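Local coordinates for tRNA (uracil(54)-C(5))-methyltransferase (Pyrococcus abyssi, PDB 2JJQ), which methylates carbon 5 of uridine 54 in tRNA, using S-adenosyl-L-methionine as methyl donor and leaving S-adenosyl-L-homocysteine, at residues A[122-127]-A[411-416]; A[134-139]-A[183-188]; A[192-197]-A[237-242]; A[204-209]-A[224-229]; A[212-217]-A[231-236]. One frame throughout, in Å; residues are numbered along the deposited sequence.

Contact 1 of 5, residues A[122-127]-A[411-416]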
# COMPACT_ATOMS: atom_id res chain seq x y z
N PRO A 122 8.62 11.78 -1.88
CA PRO A 122 10.01 12.27 -1.87
C PRO A 122 10.87 11.52 -2.86
O PRO A 122 11.82 12.11 -3.42
CB PRO A 122 10.45 12.02 -0.42
CG PRO A 122 9.17 12.29 0.38
CD PRO A 122 8.06 11.71 -0.52
N LYS A 123 10.54 10.25 -3.08
CA LYS A 123 11.22 9.43 -4.10
C LYS A 123 10.20 8.69 -4.90
O LYS A 123 9.16 8.36 -4.37
CB LYS A 123 12.18 8.42 -3.48
CG LYS A 123 13.32 9.02 -2.66
CD LYS A 123 14.28 7.87 -2.34
CE LYS A 123 15.50 8.33 -1.53
NZ LYS A 123 16.61 8.86 -2.35
N ILE A 124 10.46 8.43 -6.18
CA ILE A 124 9.46 7.69 -6.95
C ILE A 124 10.04 6.45 -7.57
O ILE A 124 9.34 5.72 -8.30
CB ILE A 124 8.87 8.53 -8.08
CG1 ILE A 124 10.00 9.07 -8.98
CG2 ILE A 124 8.03 9.70 -7.53
CD1 ILE A 124 9.44 9.76 -10.25
N PHE A 125 11.32 6.22 -7.31
CA PHE A 125 11.86 4.87 -7.43
C PHE A 125 12.71 4.53 -6.16
O PHE A 125 13.37 5.40 -5.55
CB PHE A 125 12.57 4.64 -8.78
CG PHE A 125 11.63 4.66 -10.00
CD1 PHE A 125 10.92 3.52 -10.39
CD2 PHE A 125 11.46 5.83 -10.76
CE1 PHE A 125 10.07 3.53 -11.53
CE2 PHE A 125 10.58 5.86 -11.91
CZ PHE A 125 9.91 4.71 -12.29
N GLY A 126 12.65 3.27 -5.73
CA GLY A 126 13.28 2.91 -4.46
C GLY A 126 12.42 3.18 -3.22
O GLY A 126 12.86 2.88 -2.11
N HIS A 127 11.21 3.72 -3.41
CA HIS A 127 10.35 4.13 -2.26
C HIS A 127 9.56 2.97 -1.65
O HIS A 127 9.10 3.05 -0.49
CB HIS A 127 9.34 5.20 -2.68
CG HIS A 127 8.45 4.75 -3.79
ND1 HIS A 127 8.92 4.63 -5.08
CD2 HIS A 127 7.16 4.36 -3.82
CE1 HIS A 127 7.96 4.16 -5.85
NE2 HIS A 127 6.88 3.97 -5.11
N MET A 411 1.01 8.58 -1.86
CA MET A 411 1.61 7.42 -1.24
C MET A 411 1.92 6.38 -2.31
O MET A 411 2.74 5.43 -2.09
CB MET A 411 0.63 6.83 -0.17
CG MET A 411 0.60 7.72 1.13
SD MET A 411 2.09 7.47 2.17
CE MET A 411 2.33 5.72 1.91
N PHE A 412 1.31 6.55 -3.49
CA PHE A 412 1.29 5.46 -4.48
C PHE A 412 1.69 5.96 -5.89
O PHE A 412 0.89 5.88 -6.84
CB PHE A 412 -0.09 4.84 -4.55
CG PHE A 412 -0.64 4.48 -3.21
CD1 PHE A 412 -0.20 3.36 -2.56
CD2 PHE A 412 -1.58 5.29 -2.63
CE1 PHE A 412 -0.71 3.01 -1.28
CE2 PHE A 412 -2.09 4.96 -1.36
CZ PHE A 412 -1.66 3.82 -0.69
N PRO A 413 2.93 6.40 -6.03
CA PRO A 413 3.40 6.84 -7.36
C PRO A 413 3.15 5.77 -8.44
O PRO A 413 3.26 4.55 -8.18
CB PRO A 413 4.90 6.99 -7.15
CG PRO A 413 5.08 7.25 -5.65
CD PRO A 413 3.97 6.50 -4.97
N HIS A 414 2.88 6.22 -9.69
CA HIS A 414 2.70 5.33 -10.83
C HIS A 414 1.40 4.54 -10.81
O HIS A 414 1.22 3.65 -11.65
CB HIS A 414 3.88 4.38 -11.07
CG HIS A 414 5.21 5.04 -10.95
ND1 HIS A 414 5.57 6.13 -11.73
CD2 HIS A 414 6.28 4.80 -10.14
CE1 HIS A 414 6.80 6.52 -11.43
NE2 HIS A 414 7.25 5.73 -10.45
N THR A 415 0.52 4.85 -9.86
CA THR A 415 -0.82 4.28 -9.82
C THR A 415 -1.79 5.46 -9.74
O THR A 415 -1.38 6.59 -9.38
CB THR A 415 -1.03 3.40 -8.56
OG1 THR A 415 -1.29 4.27 -7.45
CG2 THR A 415 0.22 2.56 -8.25
N PRO A 416 -3.09 5.22 -10.01
CA PRO A 416 -4.06 6.30 -9.86
C PRO A 416 -4.45 6.65 -8.41
O PRO A 416 -5.26 7.54 -8.20
CB PRO A 416 -5.31 5.78 -10.60
CG PRO A 416 -4.99 4.45 -11.11
CD PRO A 416 -3.70 3.97 -10.52
O HOH W 1 4.52 2.97 -6.26
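Pro413 meets His127 and Ile124 with its ring carbons. Its CG stands over one face of the His127 imidazole, 4.1 Å from the centroid, a CH-pi contact, while Pro413 CB lies 4.2 Å from Ile124 CG2. A water also links Pro413 to His127: it donates to Pro413 O and its oxygen lies 2.8 Å from His127 NE2, in the plane of that ring. His414 follows, turned so that its NE2 donates to Ile124 O at 3.0 Å with an N-H...O angle of 150°; the oxygen lies close to the imidazole plane, and the donor is tilted somewhat from the carbonyl plane. With CG beside its own backbone N (chi1 -44°), the imidazole also comes against Phe125. There NE2 sits over the rim of one phenyl face, 3.4 Å from Phe125 CZ, and the two ring planes make 31°. Thr415 closes a type II beta turn begun at Phe412, its N and OG1 both donating to Phe412 O. The contact joins the loop after strand 117-119 to the loop between strands 403-409 and 419-424 of the methyltransferase domain. The His414 side chain is about 4 Å from that of Cys90, which by similarity binds the [4Fe-4S] cluster, so the contact probably borders the cluster site.

Contact 2 of 5, residues A[134-139]-A[183-188]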
# COMPACT_ATOMS: atom_id res chain seq x y z
N ALA A 134 6.48 -13.72 -7.63
CA ALA A 134 6.18 -15.09 -7.90
C ALA A 134 7.40 -15.82 -8.49
O ALA A 134 8.14 -15.24 -9.30
CB ALA A 134 4.92 -15.22 -8.85
N ILE A 135 7.58 -17.09 -8.11
CA ILE A 135 8.79 -17.83 -8.53
C ILE A 135 8.30 -19.02 -9.35
O ILE A 135 7.81 -19.99 -8.82
CB ILE A 135 9.62 -18.30 -7.31
CG1 ILE A 135 9.92 -17.10 -6.38
CG2 ILE A 135 10.88 -19.09 -7.72
CD1 ILE A 135 10.38 -17.55 -5.01
N THR A 136 8.40 -18.94 -10.67
CA THR A 136 7.71 -19.94 -11.47
C THR A 136 8.64 -20.60 -12.48
O THR A 136 9.77 -20.14 -12.70
CB THR A 136 6.50 -19.32 -12.23
OG1 THR A 136 6.99 -18.54 -13.32
CG2 THR A 136 5.72 -18.37 -11.33
N LYS A 137 8.16 -21.69 -13.07
CA LYS A 137 8.93 -22.39 -14.09
C LYS A 137 9.44 -21.42 -15.16
O LYS A 137 10.64 -21.39 -15.49
CB LYS A 137 8.10 -23.55 -14.67
CG LYS A 137 8.75 -24.28 -15.83
CD LYS A 137 7.95 -25.54 -16.22
CE LYS A 137 8.39 -26.06 -17.59
NZ LYS A 137 8.22 -24.98 -18.62
N ASP A 138 8.56 -20.57 -15.65
CA ASP A 138 8.95 -19.63 -16.72
C ASP A 138 9.42 -18.25 -16.29
O ASP A 138 9.41 -17.32 -17.09
CB ASP A 138 7.82 -19.52 -17.74
CG ASP A 138 7.75 -20.75 -18.63
OD1 ASP A 138 8.84 -21.30 -18.96
OD2 ASP A 138 6.63 -21.17 -18.99
N GLY A 139 9.81 -18.08 -15.04
CA GLY A 139 10.41 -16.81 -14.65
C GLY A 139 10.03 -16.39 -13.24
O GLY A 139 9.16 -17.01 -12.63
N TRP A 183 7.11 -23.06 -8.89
CA TRP A 183 5.66 -23.11 -9.18
C TRP A 183 5.47 -23.34 -10.66
O TRP A 183 5.98 -22.57 -11.50
CB TRP A 183 5.05 -21.77 -8.83
CG TRP A 183 3.56 -21.63 -8.84
CD1 TRP A 183 2.62 -22.59 -9.10
CD2 TRP A 183 2.84 -20.47 -8.45
NE1 TRP A 183 1.34 -22.06 -8.98
CE2 TRP A 183 1.46 -20.76 -8.54
CE3 TRP A 183 3.24 -19.19 -8.04
CZ2 TRP A 183 0.48 -19.82 -8.25
CZ3 TRP A 183 2.26 -18.26 -7.74
CH2 TRP A 183 0.90 -18.58 -7.84
N ASN A 184 4.71 -24.38 -10.98
CA ASN A 184 4.27 -24.60 -12.35
C ASN A 184 2.85 -24.12 -12.39
O ASN A 184 1.97 -24.78 -11.84
CB ASN A 184 4.25 -26.08 -12.64
CG ASN A 184 3.58 -26.41 -13.99
OD1 ASN A 184 2.99 -25.55 -14.64
ND2 ASN A 184 3.70 -27.67 -14.41
N ILE A 185 2.64 -22.95 -13.00
CA ILE A 185 1.30 -22.33 -12.98
C ILE A 185 0.21 -23.09 -13.75
O ILE A 185 -0.96 -23.07 -13.36
CB ILE A 185 1.39 -20.89 -13.47
CG1 ILE A 185 2.14 -20.06 -12.44
CG2 ILE A 185 -0.03 -20.35 -13.71
CD1 ILE A 185 2.78 -18.82 -13.04
N LYS A 186 0.60 -23.80 -14.80
CA LYS A 186 -0.36 -24.61 -15.54
C LYS A 186 -0.99 -25.71 -14.73
O LYS A 186 -2.12 -26.10 -14.99
CB LYS A 186 0.33 -25.26 -16.74
CG LYS A 186 0.57 -24.33 -17.88
CD LYS A 186 1.00 -25.11 -19.12
CE LYS A 186 1.62 -24.20 -20.19
NZ LYS A 186 2.09 -25.04 -21.35
N LYS A 187 -0.26 -26.25 -13.76
CA LYS A 187 -0.74 -27.41 -13.02
C LYS A 187 -0.93 -27.08 -11.55
O LYS A 187 -1.52 -27.88 -10.78
CB LYS A 187 0.25 -28.58 -13.17
CG LYS A 187 0.33 -29.12 -14.61
CD LYS A 187 1.54 -30.02 -14.82
CE LYS A 187 1.41 -31.32 -14.05
NZ LYS A 187 2.04 -32.45 -14.82
N ASP A 188 -0.43 -25.91 -11.16
CA ASP A 188 -0.43 -25.54 -9.75
C ASP A 188 0.28 -26.57 -8.90
O ASP A 188 -0.24 -27.02 -7.87
CB ASP A 188 -1.84 -25.38 -9.22
CG ASP A 188 -2.22 -23.96 -9.08
OD1 ASP A 188 -1.68 -23.12 -9.85
OD2 ASP A 188 -3.04 -23.68 -8.17
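Thr136 and Trp183 form a single backbone bridge with CA atoms 4.4 Å apart, made by Trp183 N donating to Ile135 O at 3.1 Å and Lys137 N donating to Trp183 O at 2.8 Å. Both amide hydrogens point fairly directly at their acceptors, at 154° and 151°. Beside the bridge the methyl groups meet: Thr136 CG2 lies 3.4 Å from Ile185 CD1, tighter than usual van der Waals contact, the two side chains crossing at a slant. Thr136 can offer that methyl because its OG1 is held elsewhere, in the position between backbone N and carbonyl carbon (chi1 75°), where it donates to Gly139 O at 2.7 Å. The same oxygen accepts Thr136 N, and Gly139 N returns a bond to Thr136 O, so three bonds hold the type I turn 136-139. The Trp183 indole also touches the strand, its CZ3 4.2 Å from Ala134 CB. Ile185 CG1 lies over the rim of one indole face, 3.9 Å above its plane. The bridge sits at the end of strand 130-136, on the edge that pairs with strand 192-199: Ile135 bonds there to Arg193, which makes a cation-pi contact with Trp183, while Ile135 packs on Leu171 and Ile175 of helix 162-178.

Contact 3 of 5, residues A[192-197]-A[237-242]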
# COMPACT_ATOMS: atom_id res chain seq x y z
N LEU A 192 8.31 -24.03 -4.26
CA LEU A 192 8.51 -22.61 -3.99
C LEU A 192 7.49 -21.74 -4.78
O LEU A 192 7.38 -21.87 -5.99
CB LEU A 192 9.98 -22.25 -4.34
CG LEU A 192 10.52 -20.86 -4.09
CD1 LEU A 192 10.21 -20.44 -2.63
CD2 LEU A 192 12.05 -20.87 -4.36
N ARG A 193 6.77 -20.85 -4.10
CA ARG A 193 5.72 -20.05 -4.77
C ARG A 193 6.08 -18.54 -4.87
O ARG A 193 5.97 -17.96 -5.95
CB ARG A 193 4.37 -20.23 -4.07
CG ARG A 193 3.91 -21.70 -3.98
CD ARG A 193 3.77 -22.28 -5.41
NE ARG A 193 3.44 -23.71 -5.50
CZ ARG A 193 2.20 -24.17 -5.65
NH1 ARG A 193 1.20 -23.31 -5.66
NH2 ARG A 193 1.97 -25.48 -5.74
N TYR A 194 6.48 -17.91 -3.75
CA TYR A 194 6.79 -16.48 -3.74
C TYR A 194 8.05 -16.21 -2.95
O TYR A 194 8.32 -16.91 -1.95
CB TYR A 194 5.65 -15.65 -3.07
CG TYR A 194 4.36 -15.59 -3.87
CD1 TYR A 194 4.18 -14.63 -4.85
CD2 TYR A 194 3.34 -16.49 -3.62
CE1 TYR A 194 3.02 -14.59 -5.59
CE2 TYR A 194 2.14 -16.46 -4.37
CZ TYR A 194 2.00 -15.50 -5.36
OH TYR A 194 0.85 -15.44 -6.12
N MET A 195 8.78 -15.17 -3.36
CA MET A 195 9.81 -14.57 -2.53
C MET A 195 9.26 -13.18 -2.22
O MET A 195 9.08 -12.39 -3.13
CB MET A 195 11.11 -14.40 -3.31
CG MET A 195 12.14 -13.51 -2.53
SD MET A 195 13.84 -13.55 -3.13
CE MET A 195 13.70 -12.66 -4.69
N VAL A 196 8.96 -12.92 -0.95
CA VAL A 196 8.47 -11.57 -0.58
C VAL A 196 9.64 -10.83 0.03
O VAL A 196 10.31 -11.35 0.94
CB VAL A 196 7.33 -11.65 0.46
CG1 VAL A 196 6.94 -10.19 0.93
CG2 VAL A 196 6.11 -12.43 -0.07
N LEU A 197 9.95 -9.64 -0.48
CA LEU A 197 11.11 -8.92 -0.01
C LEU A 197 10.61 -7.69 0.74
O LEU A 197 9.70 -7.01 0.26
CB LEU A 197 11.95 -8.47 -1.21
CG LEU A 197 12.90 -9.49 -1.82
CD1 LEU A 197 13.43 -8.95 -3.18
CD2 LEU A 197 14.08 -9.66 -0.83
N LYS A 237 -5.58 -23.37 -0.02
CA LYS A 237 -5.62 -23.62 -1.47
C LYS A 237 -5.48 -22.32 -2.20
O LYS A 237 -5.21 -22.30 -3.40
CB LYS A 237 -6.94 -24.26 -1.90
CG LYS A 237 -7.38 -25.44 -1.07
CD LYS A 237 -6.44 -26.63 -1.22
CE LYS A 237 -6.47 -27.47 0.05
NZ LYS A 237 -5.91 -26.70 1.22
N SER A 238 -5.68 -21.23 -1.48
CA SER A 238 -5.60 -19.92 -2.07
C SER A 238 -4.19 -19.66 -2.60
O SER A 238 -3.19 -20.09 -2.00
CB SER A 238 -5.98 -18.86 -1.05
OG SER A 238 -7.33 -19.02 -0.63
N ASP A 239 -4.12 -18.98 -3.73
CA ASP A 239 -2.89 -18.38 -4.19
C ASP A 239 -2.62 -17.11 -3.38
O ASP A 239 -3.18 -16.04 -3.65
CB ASP A 239 -3.04 -18.06 -5.67
CG ASP A 239 -1.86 -17.29 -6.21
OD1 ASP A 239 -0.88 -17.07 -5.44
OD2 ASP A 239 -1.94 -16.86 -7.37
N VAL A 240 -1.76 -17.20 -2.36
CA VAL A 240 -1.43 -16.03 -1.56
C VAL A 240 0.08 -15.98 -1.33
O VAL A 240 0.74 -16.99 -1.39
CB VAL A 240 -2.12 -16.03 -0.17
CG1 VAL A 240 -3.65 -15.72 -0.29
CG2 VAL A 240 -1.90 -17.35 0.51
N SER A 241 0.58 -14.80 -1.05
CA SER A 241 2.01 -14.60 -0.84
C SER A 241 2.33 -14.46 0.67
O SER A 241 3.12 -13.65 1.09
CB SER A 241 2.45 -13.39 -1.68
OG SER A 241 1.83 -12.22 -1.20
N TYR A 242 1.68 -15.25 1.49
CA TYR A 242 2.00 -15.34 2.90
C TYR A 242 1.54 -16.74 3.35
O TYR A 242 0.79 -17.43 2.65
CB TYR A 242 1.37 -14.19 3.71
CG TYR A 242 -0.10 -14.25 3.63
CD1 TYR A 242 -0.80 -13.58 2.61
CD2 TYR A 242 -0.80 -15.08 4.47
CE1 TYR A 242 -2.20 -13.70 2.50
CE2 TYR A 242 -2.18 -15.19 4.37
CZ TYR A 242 -2.86 -14.51 3.39
OH TYR A 242 -4.22 -14.67 3.30
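Tyr194 receives both Asp239 and Ser241 of the loop 237-242, which lies against strand 192-199 of the mixed five-stranded sheet. The strand carries a classic beta bulge here, Arg193 and Tyr194 both facing Val211. Polar contact is concentrated at the phenol: Tyr194 OH donates to Asp239 OD1 at 2.5 Å, a very short bond, with OD1 in the plane of the ring at its edge. Ring and carboxylate planes are 24° apart, nearly coplanar, and Asp239 OD2 forms a salt bridge with Arg143, which would help fix the carboxylate's rotation. The CH-pi contact belongs to Ser241, whose CB stands over the centre of one Tyr194 face, 3.7 Å from the centroid and 14° off the normal. Its hydroxyl, placed between backbone N and carbonyl carbon (chi1 65°), is engaged by Asp132 of the neighbouring strand. Two carbonyl oxygens approach carbons: Val240 O is 3.3 Å from Tyr194 CE2, and Ser241 O lies 3.4 Å from Val196 CG2.

Contact 4 of 5, residues A[204-209]-A[224-229]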
# COMPACT_ATOMS: atom_id res chain seq x y z
N GLU A 204 18.11 0.37 6.63
CA GLU A 204 18.79 -0.52 5.70
C GLU A 204 18.65 -2.02 6.04
O GLU A 204 19.42 -2.82 5.58
CB GLU A 204 20.24 -0.11 5.50
CG GLU A 204 20.35 1.35 5.13
CD GLU A 204 21.78 1.80 4.85
OE1 GLU A 204 22.66 1.60 5.71
OE2 GLU A 204 22.00 2.40 3.79
N GLU A 205 17.69 -2.40 6.85
CA GLU A 205 17.56 -3.82 7.17
C GLU A 205 16.69 -4.45 6.09
O GLU A 205 15.78 -3.78 5.60
CB GLU A 205 16.89 -3.97 8.51
CG GLU A 205 17.84 -3.57 9.59
CD GLU A 205 17.31 -3.68 10.98
OE1 GLU A 205 16.15 -4.12 11.23
OE2 GLU A 205 18.13 -3.32 11.86
N VAL A 206 16.95 -5.72 5.76
CA VAL A 206 16.22 -6.38 4.70
C VAL A 206 15.74 -7.73 5.21
O VAL A 206 16.49 -8.47 5.86
CB VAL A 206 17.14 -6.67 3.51
CG1 VAL A 206 16.34 -7.27 2.34
CG2 VAL A 206 17.79 -5.37 3.08
N MET A 207 14.49 -8.03 4.92
CA MET A 207 13.88 -9.33 5.23
C MET A 207 13.43 -10.03 3.95
O MET A 207 12.87 -9.40 3.05
CB MET A 207 12.66 -9.09 6.12
CG MET A 207 11.76 -10.38 6.27
SD MET A 207 10.31 -9.97 7.29
CE MET A 207 11.15 -9.74 8.87
N VAL A 208 13.72 -11.33 3.83
CA VAL A 208 13.23 -12.09 2.68
C VAL A 208 12.37 -13.20 3.25
O VAL A 208 12.71 -13.77 4.28
CB VAL A 208 14.33 -12.59 1.77
CG1 VAL A 208 15.21 -13.58 2.48
CG2 VAL A 208 13.73 -13.21 0.50
N ASN A 209 11.25 -13.48 2.60
CA ASN A 209 10.32 -14.49 3.06
C ASN A 209 10.00 -15.40 1.87
O ASN A 209 9.51 -14.94 0.84
CB ASN A 209 9.04 -13.82 3.58
CG ASN A 209 7.97 -14.82 4.01
OD1 ASN A 209 8.27 -15.92 4.44
ND2 ASN A 209 6.71 -14.41 3.95
N PHE A 224 21.88 -16.15 1.11
CA PHE A 224 21.43 -14.77 1.38
C PHE A 224 22.13 -14.19 2.59
O PHE A 224 22.42 -14.92 3.53
CB PHE A 224 19.91 -14.74 1.63
CG PHE A 224 19.12 -15.18 0.44
CD1 PHE A 224 18.68 -14.24 -0.48
CD2 PHE A 224 18.91 -16.54 0.20
CE1 PHE A 224 18.00 -14.62 -1.59
CE2 PHE A 224 18.21 -16.94 -0.93
CZ PHE A 224 17.79 -15.98 -1.85
N ASP A 225 22.39 -12.88 2.54
CA ASP A 225 23.07 -12.18 3.62
C ASP A 225 22.17 -11.13 4.30
O ASP A 225 22.67 -10.27 5.05
CB ASP A 225 24.32 -11.47 3.11
CG ASP A 225 25.37 -12.44 2.67
OD1 ASP A 225 25.81 -13.26 3.54
OD2 ASP A 225 25.73 -12.40 1.45
N PHE A 226 20.87 -11.26 4.12
CA PHE A 226 19.95 -10.24 4.63
C PHE A 226 19.76 -10.41 6.14
O PHE A 226 20.05 -11.47 6.73
CB PHE A 226 18.60 -10.34 3.89
CG PHE A 226 18.68 -10.03 2.44
CD1 PHE A 226 19.47 -8.96 1.97
CD2 PHE A 226 17.95 -10.81 1.52
CE1 PHE A 226 19.52 -8.67 0.60
CE2 PHE A 226 18.00 -10.54 0.15
CZ PHE A 226 18.80 -9.46 -0.32
N ASP A 227 19.30 -9.36 6.80
CA ASP A 227 19.12 -9.40 8.25
C ASP A 227 18.14 -10.46 8.74
O ASP A 227 18.28 -10.98 9.85
CB ASP A 227 18.59 -8.05 8.70
CG ASP A 227 19.46 -6.91 8.17
OD1 ASP A 227 20.23 -6.38 9.01
OD2 ASP A 227 19.39 -6.62 6.96
N SER A 228 17.11 -10.74 7.95
CA SER A 228 16.08 -11.73 8.37
C SER A 228 15.74 -12.59 7.14
O SER A 228 15.54 -12.03 6.04
CB SER A 228 14.82 -10.97 8.89
OG SER A 228 13.77 -11.87 9.21
N ILE A 229 15.75 -13.93 7.29
CA ILE A 229 15.26 -14.84 6.26
C ILE A 229 14.13 -15.66 6.89
O ILE A 229 14.30 -16.22 7.96
CB ILE A 229 16.33 -15.81 5.78
CG1 ILE A 229 17.54 -15.05 5.23
CG2 ILE A 229 15.69 -16.79 4.76
CD1 ILE A 229 18.84 -15.90 5.24
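Val206 lies over the Phe226 ring, its CG1 on one face 3.7 Å from the centroid and 17° off the normal. This methyl points anti to the backbone N (chi1 -175°), which carries it above the phenyl rim nearest CG and CD1. Val208 meets the same ring differently, bringing CG1 to the edge near the ring plane, 4.0 Å from Phe226 CD2. That methyl also touches Ile229 CG1 at 3.9 Å; the Val208 and Ile229 side chains lie side by side and point the same way. The two residues are a bridged pair and so share a sheet face: strands 206-212 and 228-233 are parallel neighbours in the mixed five-stranded sheet, bridged also at Met207 with Ser228. Ser228 N donates to Val206 O, and Ser228 O accepts Val208 N at 2.9 Å, so Ser228 bonds through both backbone polar atoms to residues flanking Met207. On the sheet face of Met207 and Ser228, the bent methionine end brings CE to 3.4 Å from Ser228 OG, whose hydrogen-bond partner is Lys251 O. Ahead of the paired residues, Asp227 turns its carboxylate to the Val206 amide: Val206 N donates to OD2 at 2.9 Å, reaching it from 46° out of the carboxylate plane. The Glu205 chain crosses that of Asp227 at about a right angle, and Glu205 CG lies 3.7 Å from Asp227 OD1. Glu205 OE2 forms a salt bridge with Lys251 NZ and OE1 accepts the backbone N of Arg255.

Contact 5 of 5, residues A[212-217]-A[231-236]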
# COMPACT_ATOMS: atom_id res chain seq x y z
N THR A 212 6.04 -21.16 0.46
CA THR A 212 6.08 -22.44 -0.20
C THR A 212 4.85 -23.28 0.14
O THR A 212 4.02 -22.95 1.01
CB THR A 212 7.32 -23.24 0.28
OG1 THR A 212 7.04 -23.78 1.56
CG2 THR A 212 8.63 -22.34 0.34
N LYS A 213 4.71 -24.40 -0.57
CA LYS A 213 3.80 -25.42 -0.12
C LYS A 213 4.53 -26.34 0.89
O LYS A 213 5.68 -26.07 1.29
CB LYS A 213 3.25 -26.17 -1.35
CG LYS A 213 2.55 -25.24 -2.35
CD LYS A 213 1.39 -24.43 -1.74
CE LYS A 213 0.18 -25.26 -1.43
NZ LYS A 213 -0.96 -24.48 -0.81
N GLU A 214 3.88 -27.41 1.31
CA GLU A 214 4.49 -28.37 2.24
C GLU A 214 5.76 -28.97 1.63
O GLU A 214 5.86 -29.20 0.42
CB GLU A 214 3.46 -29.45 2.63
CG GLU A 214 2.21 -28.94 3.43
CD GLU A 214 1.09 -28.33 2.55
OE1 GLU A 214 1.30 -28.15 1.31
OE2 GLU A 214 -0.02 -28.05 3.10
N GLY A 215 6.79 -29.17 2.44
CA GLY A 215 8.06 -29.50 1.87
C GLY A 215 9.15 -29.17 2.86
O GLY A 215 8.88 -28.92 4.03
N ASN A 216 10.38 -29.15 2.38
CA ASN A 216 11.55 -28.88 3.20
C ASN A 216 12.44 -27.88 2.48
O ASN A 216 13.04 -28.18 1.44
CB ASN A 216 12.28 -30.23 3.41
CG ASN A 216 11.36 -31.31 4.03
OD1 ASN A 216 10.91 -32.25 3.34
ND2 ASN A 216 11.05 -31.14 5.31
N LEU A 217 12.52 -26.67 3.00
CA LEU A 217 13.32 -25.66 2.34
C LEU A 217 14.80 -25.92 2.67
O LEU A 217 15.15 -26.00 3.86
CB LEU A 217 12.92 -24.27 2.89
CG LEU A 217 13.59 -23.10 2.16
CD1 LEU A 217 13.07 -22.94 0.72
CD2 LEU A 217 13.42 -21.79 2.98
N TRP A 231 10.95 -18.61 6.22
CA TRP A 231 10.28 -19.62 5.44
C TRP A 231 8.85 -19.72 5.96
O TRP A 231 8.65 -19.97 7.15
CB TRP A 231 11.00 -20.96 5.60
CG TRP A 231 10.29 -22.11 4.95
CD1 TRP A 231 9.41 -22.08 3.87
CD2 TRP A 231 10.39 -23.47 5.35
NE1 TRP A 231 8.98 -23.37 3.58
CE2 TRP A 231 9.56 -24.24 4.48
CE3 TRP A 231 11.16 -24.13 6.31
CZ2 TRP A 231 9.47 -25.64 4.57
CZ3 TRP A 231 11.04 -25.52 6.43
CH2 TRP A 231 10.20 -26.25 5.57
N SER A 232 7.85 -19.52 5.09
CA SER A 232 6.45 -19.59 5.44
C SER A 232 5.82 -20.64 4.52
O SER A 232 6.18 -20.75 3.37
CB SER A 232 5.74 -18.26 5.20
OG SER A 232 6.33 -17.22 5.98
N VAL A 233 4.86 -21.38 5.04
CA VAL A 233 4.19 -22.43 4.29
C VAL A 233 2.73 -22.05 4.16
O VAL A 233 2.00 -21.91 5.15
CB VAL A 233 4.34 -23.81 4.93
CG1 VAL A 233 3.49 -24.83 4.16
CG2 VAL A 233 5.78 -24.23 4.93
N ASN A 234 2.33 -21.83 2.92
CA ASN A 234 0.94 -21.51 2.65
C ASN A 234 0.20 -22.84 2.60
O ASN A 234 0.30 -23.59 1.61
CB ASN A 234 0.77 -20.74 1.34
CG ASN A 234 -0.69 -20.75 0.86
OD1 ASN A 234 -1.58 -20.90 1.69
ND2 ASN A 234 -0.92 -20.67 -0.47
N ARG A 235 -0.51 -23.15 3.68
CA ARG A 235 -1.26 -24.42 3.76
C ARG A 235 -2.73 -24.37 3.26
O ARG A 235 -3.47 -25.37 3.37
CB ARG A 235 -1.23 -24.96 5.19
CG ARG A 235 0.15 -25.33 5.64
CD ARG A 235 0.17 -26.23 6.84
NE ARG A 235 1.54 -26.67 7.07
CZ ARG A 235 2.44 -25.98 7.77
NH1 ARG A 235 2.12 -24.82 8.33
NH2 ARG A 235 3.67 -26.44 7.92
N SER A 236 -3.14 -23.23 2.72
CA SER A 236 -4.48 -23.07 2.14
C SER A 236 -4.42 -23.27 0.63
O SER A 236 -3.34 -23.30 0.05
CB SER A 236 -4.97 -21.67 2.43
OG SER A 236 -4.37 -20.76 1.54
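Trp231 has Leu217 over one indole face, CB above the centre and 3.7 Å from the centroid of the six-membered ring, with CD2 reaching on toward the pyrrole side. At its edge, in plane, lie Thr212 OG1 and Gly215 O. Trp231 NE1 donates to Thr212 OG1 at 2.8 Å and 168°, only 3° out of the ring plane; that hydroxyl in turn donates to Lys213 O. The Arg235 guanidinium carries Val233 CG1 of its own segment over its centre, and its NH1 pairs with Asp244. The backbones continue the parallel pairing of strands 206-212 and 228-233 in the five-stranded sheet with a bridge between Thr212 and Val233: Thr212 N donates to Ser232 O, and Asn234 N meets Thr212 O at 2.8 Å, nearly along the C=O axis. Past the strand end an Asx turn forms, Asn234 OD1 accepting Ser236 N and, in the carbonyl plane on a lone pair, Ser236 OG. Lys213, bent at chi2 and chi3, curls back so that NZ donates to Asn234 O at 2.9 Å.

Contacts 2, 3, 4 and 5 all reach the mixed sheet whose strands run in the order 130-136, 192-199, 206-212, 228-233, 244-250. Contact 2 joins contact 3 where Ile135 N lies 2.8 Å from Arg193 O, and Trp183 CH2 comes to 3.3 Å from Asp239 OD1. Contact 3 joins contact 4 through Val196 N and Asn209 O, 2.8 Å apart; contacts 4 and 5 share strand 228-233. Contact 1 stands apart, its nearest atoms about 10 Å from contacts 3 and 4, yet its segments enclose all the others along the chain. It also borders the probable iron-sulfur site and touches Glu419, the predicted proton acceptor, through Met411 and Phe412.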